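Local structure of DUF3822 family protein (Bacteroides thetaiotaomicron VPI-5482, 3HRG) at residues 198-203 and 214-219. The protein is of unknown function but has an actin-like ATPase fold, which is consistent with a relationship to the ASKHA superfamily of ATPases. Residues are numbered along the deposited sequence; the frame is centred on the assembly and turned at random. Where two conformers were deposited one is given.
Sequences YYLLYV and DELHLT
Leu200 of helix 193-206 meets Leu216 and Leu218 of strand 215-220 in a small, wholly apolar helix-on-sheet contact, a worked example of how the second five-stranded mixed sheet of this actin-like ATPase fold is covered on one side. The sheet has strand order 3-2-1-4-5, as does the first sheet of the chain, and strand 215-220 is its fourth strand, parallel to 162-167 and 239-241. Because Leu216 and Leu218 are two residues apart, both can serve the helix-covered side, while Glu215 and His217 occupy the other. The backbones keep their distance, Leu200 CA lying 8.9 Å from Leu216 CA, and methyl groups bridge the gap. Leu216 turns its CG away from the backbone N (chi1 170°), which brings CD1 to 4.1 Å from Leu200 CD2, the two side chains crossing at about a right angle. The contact buries 97 Å². Leu200 also touches Ala165 of the adjacent strand 162-167 and Ile172 and Ile174 of strand 171-178, the next one across, and Leu232 of helix 225-235 packs against both Leu200 and Leu216. The three leucines thus belong to one buried core between the sheet and its two covering helices. On the other side of the strand, His217 NE2 donates to Glu215 OE1 at 2.8 Å, nearly in the imidazole plane and on the anti side of the carboxylate; this bond helps to set the turn of the ring, which also meets the rings of Tyr164 and Phe240. Back among the leucines, the second methyl of Leu200, CD1, stands 4.4 Å from Leu218 CD2.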
# COMPACT_ATOMS: atom_id res chain seq x y z
N TYR A 198 -12.82 -15.95 -1.17
CA TYR A 198 -13.34 -15.97 -2.52
C TYR A 198 -12.39 -15.34 -3.51
O TYR A 198 -12.06 -15.94 -4.56
CB TYR A 198 -14.69 -15.29 -2.53
CG TYR A 198 -15.36 -15.22 -3.88
CD1 TYR A 198 -16.11 -16.27 -4.36
CD2 TYR A 198 -15.28 -14.07 -4.65
CE1 TYR A 198 -16.78 -16.19 -5.57
CE2 TYR A 198 -15.94 -13.96 -5.87
CZ TYR A 198 -16.67 -15.03 -6.33
OH TYR A 198 -17.35 -14.91 -7.53
N TYR A 199 -11.90 -14.14 -3.19
CA TYR A 199 -10.99 -13.46 -4.13
C TYR A 199 -9.60 -14.07 -4.19
O TYR A 199 -9.01 -14.12 -5.25
CB TYR A 199 -10.96 -11.94 -3.88
CG TYR A 199 -12.27 -11.27 -4.24
CD1 TYR A 199 -12.67 -11.15 -5.59
CD2 TYR A 199 -13.11 -10.75 -3.27
CE1 TYR A 199 -13.89 -10.58 -5.92
CE2 TYR A 199 -14.29 -10.15 -3.59
CZ TYR A 199 -14.69 -10.08 -4.92
OH TYR A 199 -15.88 -9.48 -5.21
N LEU A 200 -9.10 -14.57 -3.07
CA LEU A 200 -7.78 -15.20 -3.02
C LEU A 200 -7.79 -16.43 -3.90
O LEU A 200 -6.90 -16.61 -4.72
CB LEU A 200 -7.40 -15.57 -1.60
CG LEU A 200 -7.01 -14.41 -0.69
CD1 LEU A 200 -7.03 -14.83 0.76
CD2 LEU A 200 -5.65 -13.85 -1.07
N LEU A 201 -8.85 -17.25 -3.78
CA LEU A 201 -8.96 -18.45 -4.59
C LEU A 201 -9.26 -18.16 -6.06
O LEU A 201 -8.84 -18.95 -6.94
CB LEU A 201 -10.00 -19.42 -4.00
CG LEU A 201 -9.67 -19.94 -2.57
CD1 LEU A 201 -10.79 -20.87 -1.99
CD2 LEU A 201 -8.32 -20.64 -2.54
N TYR A 202 -10.01 -17.10 -6.32
CA TYR A 202 -10.30 -16.70 -7.69
C TYR A 202 -8.97 -16.38 -8.40
O TYR A 202 -8.72 -16.86 -9.50
CB TYR A 202 -11.20 -15.46 -7.75
CG TYR A 202 -11.48 -15.06 -9.16
CD1 TYR A 202 -12.51 -15.63 -9.85
CD2 TYR A 202 -10.66 -14.15 -9.83
CE1 TYR A 202 -12.75 -15.33 -11.15
CE2 TYR A 202 -10.89 -13.84 -11.16
CZ TYR A 202 -11.94 -14.43 -11.80
OH TYR A 202 -12.23 -14.15 -13.12
N VAL A 203 -8.16 -15.53 -7.79
CA VAL A 203 -6.89 -15.16 -8.40
C VAL A 203 -5.95 -16.37 -8.51
O VAL A 203 -5.23 -16.51 -9.48
CB VAL A 203 -6.21 -14.00 -7.65
CG1 VAL A 203 -4.81 -13.71 -8.26
CG2 VAL A 203 -7.13 -12.72 -7.66
N ASP A 214 3.14 -23.64 -5.09
CA ASP A 214 3.08 -22.16 -4.91
C ASP A 214 2.65 -21.71 -3.52
O ASP A 214 2.02 -22.44 -2.79
CB ASP A 214 2.32 -21.56 -6.10
CG ASP A 214 2.97 -21.93 -7.42
OD1 ASP A 214 4.19 -22.07 -7.49
OD2 ASP A 214 2.26 -22.07 -8.43
N GLU A 215 2.96 -20.45 -3.19
CA GLU A 215 2.75 -19.98 -1.83
C GLU A 215 1.90 -18.75 -1.69
O GLU A 215 1.95 -17.85 -2.52
CB GLU A 215 4.13 -19.69 -1.17
CG GLU A 215 5.04 -20.91 -1.08
CD GLU A 215 6.41 -20.66 -0.43
OE1 GLU A 215 6.74 -19.52 -0.02
OE2 GLU A 215 7.17 -21.64 -0.33
N LEU A 216 1.13 -18.73 -0.59
CA LEU A 216 0.30 -17.60 -0.21
C LEU A 216 0.90 -17.04 1.08
O LEU A 216 1.07 -17.78 2.07
CB LEU A 216 -1.16 -17.98 0.02
CG LEU A 216 -2.03 -16.91 0.65
CD1 LEU A 216 -2.01 -15.61 -0.21
CD2 LEU A 216 -3.47 -17.44 0.89
N HIS A 217 1.21 -15.75 1.06
CA HIS A 217 1.76 -15.00 2.19
C HIS A 217 0.76 -13.88 2.56
O HIS A 217 0.39 -13.05 1.73
CB HIS A 217 3.14 -14.45 1.85
CG HIS A 217 4.16 -15.51 1.59
ND1 HIS A 217 5.14 -15.83 2.49
CD2 HIS A 217 4.35 -16.33 0.52
CE1 HIS A 217 5.90 -16.81 2.00
NE2 HIS A 217 5.44 -17.13 0.81
N LEU A 218 0.31 -13.88 3.80
CA LEU A 218 -0.69 -12.94 4.28
C LEU A 218 -0.14 -11.94 5.28
O LEU A 218 0.71 -12.28 6.12
CB LEU A 218 -1.82 -13.72 4.97
CG LEU A 218 -2.62 -14.69 4.13
CD1 LEU A 218 -3.46 -15.61 5.01
CD2 LEU A 218 -3.48 -13.92 3.15
N THR A 219 -0.60 -10.70 5.18
CA THR A 219 -0.22 -9.67 6.12
C THR A 219 -1.38 -8.69 6.30
O THR A 219 -2.31 -8.67 5.48
CB THR A 219 1.08 -8.95 5.71
OG1 THR A 219 1.50 -8.12 6.80
CG2 THR A 219 0.90 -8.13 4.46